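Local coordinates for 450aa long hypothetical fmu protein (Pyrococcus horikoshii, PDB 2YXL), which probably methylates cytosine in RNA at carbon 5 of the base, using S-adenosyl-L-methionine as the methyl donor, at residues 333-338 / 386-391; 396-401 / 440-445. All coordinates share one frame; numbering follows the deposited sequence.

Contact 1. Residues 333-338 / 386-391; sequences KVLLDA and LYTTCS. With SFG (sinefungin), chain B.
The carboxylate of D337 is divided between protein and ligand: OD1 accepts a hydrogen bond from T388 OG1 at 2.8 Å, while OD2 receives the amino group of sinefungin, whose atom N lies 2.7 Å away. This happens at the C-terminal ends of two adjacent parallel strands in the Rossmann-like sheet of a class I methyltransferase, the edge at which such folds bind their cofactor. CG of D337 is anti to its own backbone N (chi1 -176°), which carries the carboxylate between T388 and the ligand. The hydroxyl of T388 comes to OD1 from the anti side, 27° out of the carboxylate plane, and OD2 also forms a salt bridge with K273. With an alanine in place of D337, the T388 hydroxyl and the amino group of the ligand would probably lose the carboxylate whose two oxygens they use, and K273 its salt-bridge partner. Backbone bonds run alternately between the strands, from L386 N to V334 O (3.0 Å) and from L336 N to L386 O (2.8 Å), then from T388 N to L336 O and from A338 N to T388 O. Past the strand end comes C390, the predicted nucleophile, next to C340. On the face bearing D337 and T388, L335 CD1 lies 3.8 Å from L386 CD2, and helix 246-255 covers both leucines. On the other face, beneath helix 361-376, L336 CD2 meets the Y387 ring edge in plane, 4.0 Å from Y387 CD1; just past them, A338 CB comes obliquely to the ring, 3.8 Å from Y387 CE1.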
ATOM      1  N   LYS A 333      -5.396 -15.189 -21.779  1.00 24.99           N
ATOM      2  CA  LYS A 333      -4.460 -14.223 -21.220  1.00 25.23           C
ATOM      3  C   LYS A 333      -4.343 -14.372 -19.711  1.00 25.42           C
ATOM      4  O   LYS A 333      -5.313 -14.702 -19.029  1.00 25.35           O
ATOM      5  CB  LYS A 333      -4.827 -12.784 -21.602  1.00 25.20           C
ATOM      6  CG  LYS A 333      -6.305 -12.451 -21.544  1.00 25.14           C
ATOM      7  CD  LYS A 333      -6.584 -11.056 -22.081  1.00 25.35           C
ATOM      8  CE  LYS A 333      -6.487 -10.972 -23.603  1.00 25.71           C
ATOM      9  NZ  LYS A 333      -5.109 -10.632 -24.058  1.00 25.97           N
ATOM     10  N   VAL A 334      -3.138 -14.139 -19.204  1.00 25.79           N
ATOM     11  CA  VAL A 334      -2.861 -14.233 -17.777  1.00 26.21           C
ATOM     12  C   VAL A 334      -2.286 -12.925 -17.241  1.00 26.55           C
ATOM     13  O   VAL A 334      -1.442 -12.290 -17.879  1.00 26.59           O
ATOM     14  CB  VAL A 334      -1.923 -15.437 -17.437  1.00 26.26           C
ATOM     15  CG1 VAL A 334      -0.638 -15.377 -18.241  1.00 26.40           C
ATOM     16  CG2 VAL A 334      -1.616 -15.505 -15.939  1.00 25.96           C
ATOM     17  N   LEU A 335      -2.773 -12.527 -16.071  1.00 26.99           N
ATOM     18  CA  LEU A 335      -2.210 -11.409 -15.339  1.00 27.43           C
ATOM     19  C   LEU A 335      -1.383 -11.935 -14.175  1.00 27.84           C
ATOM     20  O   LEU A 335      -1.878 -12.701 -13.340  1.00 27.85           O
ATOM     21  CB  LEU A 335      -3.319 -10.480 -14.829  1.00 27.38           C
ATOM     22  CG  LEU A 335      -2.941  -9.411 -13.795  1.00 27.55           C
ATOM     23  CD1 LEU A 335      -2.094  -8.307 -14.411  1.00 27.28           C
ATOM     24  CD2 LEU A 335      -4.188  -8.839 -13.143  1.00 27.52           C
ATOM     25  N   LEU A 336      -0.118 -11.536 -14.139  1.00 28.44           N
ATOM     26  CA  LEU A 336       0.721 -11.789 -12.981  1.00 28.99           C
ATOM     27  C   LEU A 336       1.057 -10.467 -12.296  1.00 29.55           C
ATOM     28  O   LEU A 336       2.060  -9.816 -12.611  1.00 29.59           O
ATOM     29  CB  LEU A 336       1.983 -12.585 -13.354  1.00 28.97           C
ATOM     30  CG  LEU A 336       3.002 -12.941 -12.258  1.00 28.76           C
ATOM     31  CD1 LEU A 336       2.351 -13.539 -11.009  1.00 28.84           C
ATOM     32  CD2 LEU A 336       4.071 -13.880 -12.801  1.00 28.89           C
ATOM     33  N   ASP A 337       0.185 -10.065 -11.377  1.00 30.24           N
ATOM     34  CA  ASP A 337       0.459  -8.934 -10.510  1.00 30.91           C
ATOM     35  C   ASP A 337       1.242  -9.495  -9.334  1.00 31.13           C
ATOM     36  O   ASP A 337       0.684  -9.810  -8.280  1.00 31.00           O
ATOM     37  CB  ASP A 337      -0.837  -8.248 -10.068  1.00 31.01           C
ATOM     38  CG  ASP A 337      -0.583  -7.008  -9.230  1.00 32.19           C
ATOM     39  OD1 ASP A 337       0.349  -6.237  -9.552  1.00 33.19           O
ATOM     40  OD2 ASP A 337      -1.323  -6.799  -8.245  1.00 33.54           O
ATOM     41  N   ALA A 338       2.548  -9.619  -9.550  1.00 31.70           N
ATOM     42  CA  ALA A 338       3.424 -10.428  -8.708  1.00 32.29           C
ATOM     43  C   ALA A 338       3.582  -9.890  -7.297  1.00 32.75           C
ATOM     44  O   ALA A 338       3.642  -8.676  -7.102  1.00 33.03           O
ATOM     45  CB  ALA A 338       4.789 -10.573  -9.371  1.00 32.18           C
ATOM     46  N   LEU A 386       0.651 -10.382 -18.965  1.00 26.37           N
ATOM     47  CA  LEU A 386       1.066  -9.112 -18.379  1.00 26.81           C
ATOM     48  C   LEU A 386       1.695  -9.332 -17.016  1.00 27.02           C
ATOM     49  O   LEU A 386       1.100  -9.956 -16.134  1.00 26.96           O
ATOM     50  CB  LEU A 386      -0.087  -8.104 -18.286  1.00 26.80           C
ATOM     51  CG  LEU A 386       0.227  -6.777 -17.571  1.00 27.16           C
ATOM     52  CD1 LEU A 386       1.205  -5.893 -18.350  1.00 26.93           C
ATOM     53  CD2 LEU A 386      -1.050  -6.015 -17.263  1.00 27.09           C
ATOM     54  N   TYR A 387       2.912  -8.824 -16.869  1.00 27.41           N
ATOM     55  CA  TYR A 387       3.623  -8.872 -15.610  1.00 28.04           C
ATOM     56  C   TYR A 387       3.651  -7.468 -15.012  1.00 28.54           C
ATOM     57  O   TYR A 387       4.054  -6.507 -15.676  1.00 28.55           O
ATOM     58  CB  TYR A 387       5.039  -9.409 -15.837  1.00 27.90           C
ATOM     59  CG  TYR A 387       5.932  -9.410 -14.618  1.00 27.51           C
ATOM     60  CD1 TYR A 387       5.892 -10.460 -13.697  1.00 27.43           C
ATOM     61  CD2 TYR A 387       6.839  -8.376 -14.400  1.00 27.31           C
ATOM     62  CE1 TYR A 387       6.729 -10.474 -12.580  1.00 27.07           C
ATOM     63  CE2 TYR A 387       7.679  -8.378 -13.285  1.00 27.54           C
ATOM     64  CZ  TYR A 387       7.617  -9.429 -12.383  1.00 27.43           C
ATOM     65  OH  TYR A 387       8.441  -9.421 -11.282  1.00 27.82           O
ATOM     66  N   THR A 388       3.194  -7.352 -13.771  1.00 29.21           N
ATOM     67  CA  THR A 388       3.235  -6.080 -13.056  1.00 30.00           C
ATOM     68  C   THR A 388       3.713  -6.275 -11.633  1.00 30.76           C
ATOM     69  O   THR A 388       3.450  -7.308 -11.016  1.00 30.95           O
ATOM     70  CB  THR A 388       1.855  -5.360 -12.999  1.00 29.77           C
ATOM     71  OG1 THR A 388       0.895  -6.188 -12.331  1.00 29.74           O
ATOM     72  CG2 THR A 388       1.349  -4.996 -14.380  1.00 29.30           C
ATOM     73  N   THR A 389       4.437  -5.276 -11.136  1.00 31.74           N
ATOM     74  CA  THR A 389       4.720  -5.125  -9.715  1.00 32.76           C
ATOM     75  C   THR A 389       4.444  -3.675  -9.324  1.00 33.26           C
ATOM     76  O   THR A 389       4.382  -2.788 -10.184  1.00 33.27           O
ATOM     77  CB  THR A 389       6.195  -5.441  -9.362  1.00 32.92           C
ATOM     78  OG1 THR A 389       7.036  -4.368  -9.806  1.00 33.50           O
ATOM     79  CG2 THR A 389       6.657  -6.763  -9.987  1.00 33.09           C
ATOM     80  N   CYS A 390       4.271  -3.436  -8.029  1.00 33.80           N
ATOM     81  CA  CYS A 390       4.268  -2.073  -7.517  1.00 34.48           C
ATOM     82  C   CYS A 390       5.602  -1.806  -6.823  1.00 34.38           C
ATOM     83  O   CYS A 390       5.659  -1.279  -5.715  1.00 34.54           O
ATOM     84  CB  CYS A 390       3.072  -1.822  -6.599  1.00 34.55           C
ATOM     85  SG  CYS A 390       2.846  -3.078  -5.349  1.00 36.85           S
ATOM     86  N   SER A 391       6.675  -2.194  -7.506  1.00 34.53           N
ATOM     87  CA  SER A 391       8.038  -1.993  -7.034  1.00 34.49           C
ATOM     88  C   SER A 391       8.790  -1.109  -8.022  1.00 34.61           C
ATOM     89  O   SER A 391       8.494  -1.112  -9.216  1.00 34.39           O
ATOM     90  CB  SER A 391       8.750  -3.339  -6.883  1.00 34.35           C
ATOM     91  OG  SER A 391      10.140  -3.160  -6.667  1.00 34.07           O
TER
HETATM   92  N   SFG B5748      -3.323  -8.547  -7.699  1.00 75.25           N
HETATM   93  CA  SFG B5748      -3.814  -8.232  -6.346  1.00 75.30           C
HETATM   94  C   SFG B5748      -4.841  -7.082  -6.409  1.00 75.22           C
HETATM   95  O   SFG B5748      -5.663  -6.995  -5.473  1.00 75.22           O
HETATM   96  OXT SFG B5748      -4.794  -6.319  -7.398  1.00 75.15           O
HETATM   97  CB  SFG B5748      -2.634  -7.887  -5.417  1.00 75.33           C
HETATM   98  CG  SFG B5748      -1.713  -9.104  -5.213  1.00 75.63           C
HETATM   99  CD  SFG B5748      -0.569  -8.831  -4.223  1.00 76.08           C
HETATM  100  NE  SFG B5748       0.296  -7.781  -4.778  1.00 76.02           N
HETATM  101  C5' SFG B5748       0.313 -10.077  -3.986  1.00 77.17           C
HETATM  102  C4' SFG B5748      -0.468 -11.354  -3.588  1.00 77.98           C
HETATM  103  O4' SFG B5748       0.330 -12.470  -4.049  1.00 78.53           O
HETATM  104  C3' SFG B5748      -0.618 -11.558  -2.069  1.00 78.30           C
HETATM  105  O3' SFG B5748      -2.014 -11.631  -1.749  1.00 77.81           O
HETATM  106  C2' SFG B5748       0.074 -12.901  -1.792  1.00 78.74           C
HETATM  107  O2' SFG B5748      -0.665 -13.683  -0.846  1.00 78.56           O
HETATM  108  C1' SFG B5748       0.016 -13.562  -3.164  1.00 79.37           C
HETATM  109  N9  SFG B5748       1.021 -14.643  -3.383  1.00 79.66           N
HETATM  110  C8  SFG B5748       2.315 -14.607  -3.058  1.00 79.80           C
HETATM  111  N7  SFG B5748       2.901 -15.749  -3.419  1.00 79.87           N
HETATM  112  C5  SFG B5748       1.975 -16.521  -3.979  1.00 79.96           C
HETATM  113  C6  SFG B5748       1.988 -17.798  -4.535  1.00 79.83           C
HETATM  114  N6  SFG B5748       3.112 -18.511  -4.576  1.00 79.71           N
HETATM  115  N1  SFG B5748       0.845 -18.304  -5.032  1.00 79.73           N
HETATM  116  C2  SFG B5748      -0.281 -17.603  -4.997  1.00 79.81           C
HETATM  117  N3  SFG B5748      -0.326 -16.384  -4.473  1.00 79.86           N
HETATM  118  C4  SFG B5748       0.780 -15.818  -3.960  1.00 79.86           C

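Contact 2. Residues 396-401 / 440-445; sequences ENEKNI and GFFYAL
Helix 398-407 begins against strand 441-447, the antiparallel strand that adjoins the parallel part of the methyltransferase sheet, and F442 is the side chain on which this helix-to-sheet packing centres. F442 leaves the strand on the helix side, and with CG anti to the backbone N (chi1 -180°) its ring lies against N397. That asparagine, just before the first helical turn, lies over one face of the ring in a CH-pi contact: its CB is 3.4 Å from the centroid of the F442 ring and only 8° off the ring normal. Its amide stacks over the same aromatic group with the two planes 19° apart. E398 bends at chi2 and brings its carboxylate to the far part of the ring, with OE1 3.4 Å from F442 CE1. That oxygen is held by a salt bridge to R430 and by the backbone N of F424, which fixes the carboxylate beside the aromatic carbon. F441 and Y443 point away from the helix, to the face covered by helix 246-255. One turn into the helix, I401 approaches the F442 ring at its edge, with I401 CG1 3.9 Å from F442 CE2, and the same CG1 rests 3.7 Å from A444 CB.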
ATOM      1  N   GLU A 396      13.328  -6.583  -9.670  1.00 35.78           N
ATOM      2  CA  GLU A 396      12.009  -7.201  -9.698  1.00 35.52           C
ATOM      3  C   GLU A 396      11.308  -6.982 -11.031  1.00 35.33           C
ATOM      4  O   GLU A 396      10.306  -7.634 -11.331  1.00 35.09           O
ATOM      5  CB  GLU A 396      11.148  -6.632  -8.575  1.00 35.63           C
ATOM      6  CG  GLU A 396      11.499  -7.148  -7.201  1.00 36.03           C
ATOM      7  CD  GLU A 396      10.846  -6.332  -6.110  1.00 36.87           C
ATOM      8  OE1 GLU A 396       9.743  -6.712  -5.667  1.00 36.79           O
ATOM      9  OE2 GLU A 396      11.427  -5.301  -5.707  1.00 37.27           O
ATOM     10  N   ASN A 397      11.851  -6.066 -11.829  1.00 35.17           N
ATOM     11  CA  ASN A 397      11.185  -5.589 -13.031  1.00 35.00           C
ATOM     12  C   ASN A 397      11.927  -5.908 -14.331  1.00 35.01           C
ATOM     13  O   ASN A 397      11.755  -6.995 -14.889  1.00 34.94           O
ATOM     14  CB  ASN A 397      10.905  -4.088 -12.907  1.00 34.98           C
ATOM     15  CG  ASN A 397       9.988  -3.755 -11.740  1.00 34.83           C
ATOM     16  OD1 ASN A 397      10.130  -2.710 -11.108  1.00 34.71           O
ATOM     17  ND2 ASN A 397       9.042  -4.641 -11.452  1.00 34.63           N
ATOM     18  N   GLU A 398      12.743  -4.963 -14.802  1.00 34.96           N
ATOM     19  CA  GLU A 398      13.453  -5.094 -16.082  1.00 34.89           C
ATOM     20  C   GLU A 398      14.389  -6.302 -16.124  1.00 34.79           C
ATOM     21  O   GLU A 398      14.530  -6.949 -17.164  1.00 34.79           O
ATOM     22  CB  GLU A 398      14.227  -3.811 -16.415  1.00 34.90           C
ATOM     23  CG  GLU A 398      13.354  -2.644 -16.888  1.00 34.94           C
ATOM     24  CD  GLU A 398      12.819  -1.775 -15.752  1.00 35.03           C
ATOM     25  OE1 GLU A 398      12.251  -0.702 -16.045  1.00 34.84           O
ATOM     26  OE2 GLU A 398      12.963  -2.153 -14.570  1.00 34.82           O
ATOM     27  N   LYS A 399      15.015  -6.596 -14.987  1.00 34.72           N
ATOM     28  CA  LYS A 399      15.897  -7.752 -14.836  1.00 34.72           C
ATOM     29  C   LYS A 399      15.127  -9.063 -15.006  1.00 34.55           C
ATOM     30  O   LYS A 399      15.594  -9.973 -15.690  1.00 34.68           O
ATOM     31  CB  LYS A 399      16.588  -7.705 -13.470  1.00 34.80           C
ATOM     32  CG  LYS A 399      17.519  -8.865 -13.162  1.00 35.27           C
ATOM     33  CD  LYS A 399      17.925  -8.819 -11.699  1.00 36.29           C
ATOM     34  CE  LYS A 399      19.094  -9.732 -11.396  1.00 36.50           C
ATOM     35  NZ  LYS A 399      19.676  -9.419 -10.063  1.00 37.13           N
ATOM     36  N   ASN A 400      13.948  -9.144 -14.391  1.00 34.32           N
ATOM     37  CA  ASN A 400      13.094 -10.331 -14.483  1.00 34.19           C
ATOM     38  C   ASN A 400      12.495 -10.570 -15.871  1.00 34.15           C
ATOM     39  O   ASN A 400      12.160 -11.706 -16.219  1.00 34.23           O
ATOM     40  CB  ASN A 400      11.980 -10.280 -13.435  1.00 34.15           C
ATOM     41  CG  ASN A 400      12.429 -10.773 -12.071  1.00 34.44           C
ATOM     42  OD1 ASN A 400      13.545 -11.275 -11.906  1.00 35.50           O
ATOM     43  ND2 ASN A 400      11.552 -10.644 -11.085  1.00 34.23           N
ATOM     44  N   ILE A 401      12.360  -9.504 -16.657  1.00 34.02           N
ATOM     45  CA  ILE A 401      11.829  -9.607 -18.020  1.00 33.86           C
ATOM     46  C   ILE A 401      12.926  -9.990 -19.016  1.00 33.85           C
ATOM     47  O   ILE A 401      12.696 -10.816 -19.900  1.00 33.90           O
ATOM     48  CB  ILE A 401      11.068  -8.316 -18.452  1.00 33.76           C
ATOM     49  CG1 ILE A 401       9.880  -8.050 -17.517  1.00 33.64           C
ATOM     50  CG2 ILE A 401      10.593  -8.397 -19.908  1.00 33.54           C
ATOM     51  CD1 ILE A 401       8.926  -9.237 -17.320  1.00 33.38           C
ATOM     52  N   GLY A 440       4.388   3.998  -7.570  1.00 32.20           N
ATOM     53  CA  GLY A 440       5.419   3.445  -8.452  1.00 32.11           C
ATOM     54  C   GLY A 440       4.970   2.090  -8.969  1.00 32.08           C
ATOM     55  O   GLY A 440       4.547   1.234  -8.192  1.00 32.34           O
ATOM     56  N   PHE A 441       5.047   1.894 -10.279  1.00 31.90           N
ATOM     57  CA  PHE A 441       4.483   0.699 -10.898  1.00 31.74           C
ATOM     58  C   PHE A 441       5.278   0.273 -12.127  1.00 31.76           C
ATOM     59  O   PHE A 441       5.981   1.086 -12.735  1.00 31.91           O
ATOM     60  CB  PHE A 441       3.029   0.966 -11.288  1.00 31.53           C
ATOM     61  CG  PHE A 441       2.108  -0.199 -11.071  1.00 30.95           C
ATOM     62  CD1 PHE A 441       1.729  -1.009 -12.136  1.00 30.51           C
ATOM     63  CD2 PHE A 441       1.602  -0.475  -9.807  1.00 30.71           C
ATOM     64  CE1 PHE A 441       0.863  -2.080 -11.945  1.00 30.32           C
ATOM     65  CE2 PHE A 441       0.735  -1.546  -9.601  1.00 30.96           C
ATOM     66  CZ  PHE A 441       0.366  -2.353 -10.676  1.00 31.02           C
ATOM     67  N   PHE A 442       5.163  -1.005 -12.483  1.00 31.60           N
ATOM     68  CA  PHE A 442       5.864  -1.554 -13.637  1.00 31.32           C
ATOM     69  C   PHE A 442       4.941  -2.441 -14.456  1.00 31.28           C
ATOM     70  O   PHE A 442       4.142  -3.194 -13.902  1.00 31.04           O
ATOM     71  CB  PHE A 442       7.096  -2.336 -13.187  1.00 31.46           C
ATOM     72  CG  PHE A 442       7.888  -2.931 -14.321  1.00 31.61           C
ATOM     73  CD1 PHE A 442       8.715  -2.130 -15.106  1.00 31.21           C
ATOM     74  CD2 PHE A 442       7.812  -4.293 -14.597  1.00 31.44           C
ATOM     75  CE1 PHE A 442       9.447  -2.673 -16.145  1.00 31.38           C
ATOM     76  CE2 PHE A 442       8.543  -4.848 -15.637  1.00 31.72           C
ATOM     77  CZ  PHE A 442       9.362  -4.035 -16.414  1.00 31.81           C
ATOM     78  N   TYR A 443       5.064  -2.336 -15.779  1.00 31.33           N
ATOM     79  CA  TYR A 443       4.237  -3.085 -16.722  1.00 31.38           C
ATOM     80  C   TYR A 443       5.110  -3.778 -17.765  1.00 31.38           C
ATOM     81  O   TYR A 443       6.011  -3.158 -18.344  1.00 31.51           O
ATOM     82  CB  TYR A 443       3.261  -2.152 -17.455  1.00 31.54           C
ATOM     83  CG  TYR A 443       2.437  -1.242 -16.573  1.00 31.63           C
ATOM     84  CD1 TYR A 443       2.985  -0.078 -16.038  1.00 31.61           C
ATOM     85  CD2 TYR A 443       1.097  -1.530 -16.301  1.00 31.79           C
ATOM     86  CE1 TYR A 443       2.236   0.763 -15.238  1.00 32.24           C
ATOM     87  CE2 TYR A 443       0.334  -0.691 -15.501  1.00 31.79           C
ATOM     88  CZ  TYR A 443       0.912   0.455 -14.975  1.00 32.03           C
ATOM     89  OH  TYR A 443       0.182   1.297 -14.177  1.00 31.51           O
ATOM     90  N   ALA A 444       4.832  -5.056 -18.013  1.00 31.14           N
ATOM     91  CA  ALA A 444       5.475  -5.790 -19.099  1.00 30.83           C
ATOM     92  C   ALA A 444       4.461  -6.686 -19.789  1.00 30.74           C
ATOM     93  O   ALA A 444       3.988  -7.663 -19.203  1.00 30.73           O
ATOM     94  CB  ALA A 444       6.638  -6.602 -18.581  1.00 30.88           C
ATOM     95  N   LEU A 445       4.117  -6.337 -21.026  1.00 30.56           N
ATOM     96  CA  LEU A 445       3.158  -7.110 -21.803  1.00 30.47           C
ATOM     97  C   LEU A 445       3.883  -8.058 -22.756  1.00 30.50           C
ATOM     98  O   LEU A 445       4.777  -7.654 -23.504  1.00 30.47           O
ATOM     99  CB  LEU A 445       2.182  -6.196 -22.556  1.00 30.46           C
ATOM    100  CG  LEU A 445       0.948  -6.838 -23.208  1.00 30.24           C
ATOM    101  CD1 LEU A 445       0.011  -7.465 -22.171  1.00 29.84           C
ATOM    102  CD2 LEU A 445       0.195  -5.826 -24.063  1.00 30.41           C
TER

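Contact 1 closes before contact 2 opens along the chain, and their centres lie 8 Å apart within the methyltransferase domain. Strand 383-389 belongs to contact 1 and is followed, after the turn at C390 and a short connection, by helix 398-407 of contact 2; the helix then packs on strand 441-447, the antiparallel neighbour of 383-389. Backbone hydrogen bonds between Y387 and A444 and between T389 and F442 join the two contacts through the sheet. Beyond it, Y387 OH lies 2.6 Å from E396 O, a probable hydrogen bond. The predicted nucleophile C390 follows strand 383-389 of contact 1 and is touched by F441 of strand 441-447, so both contacts border its turn.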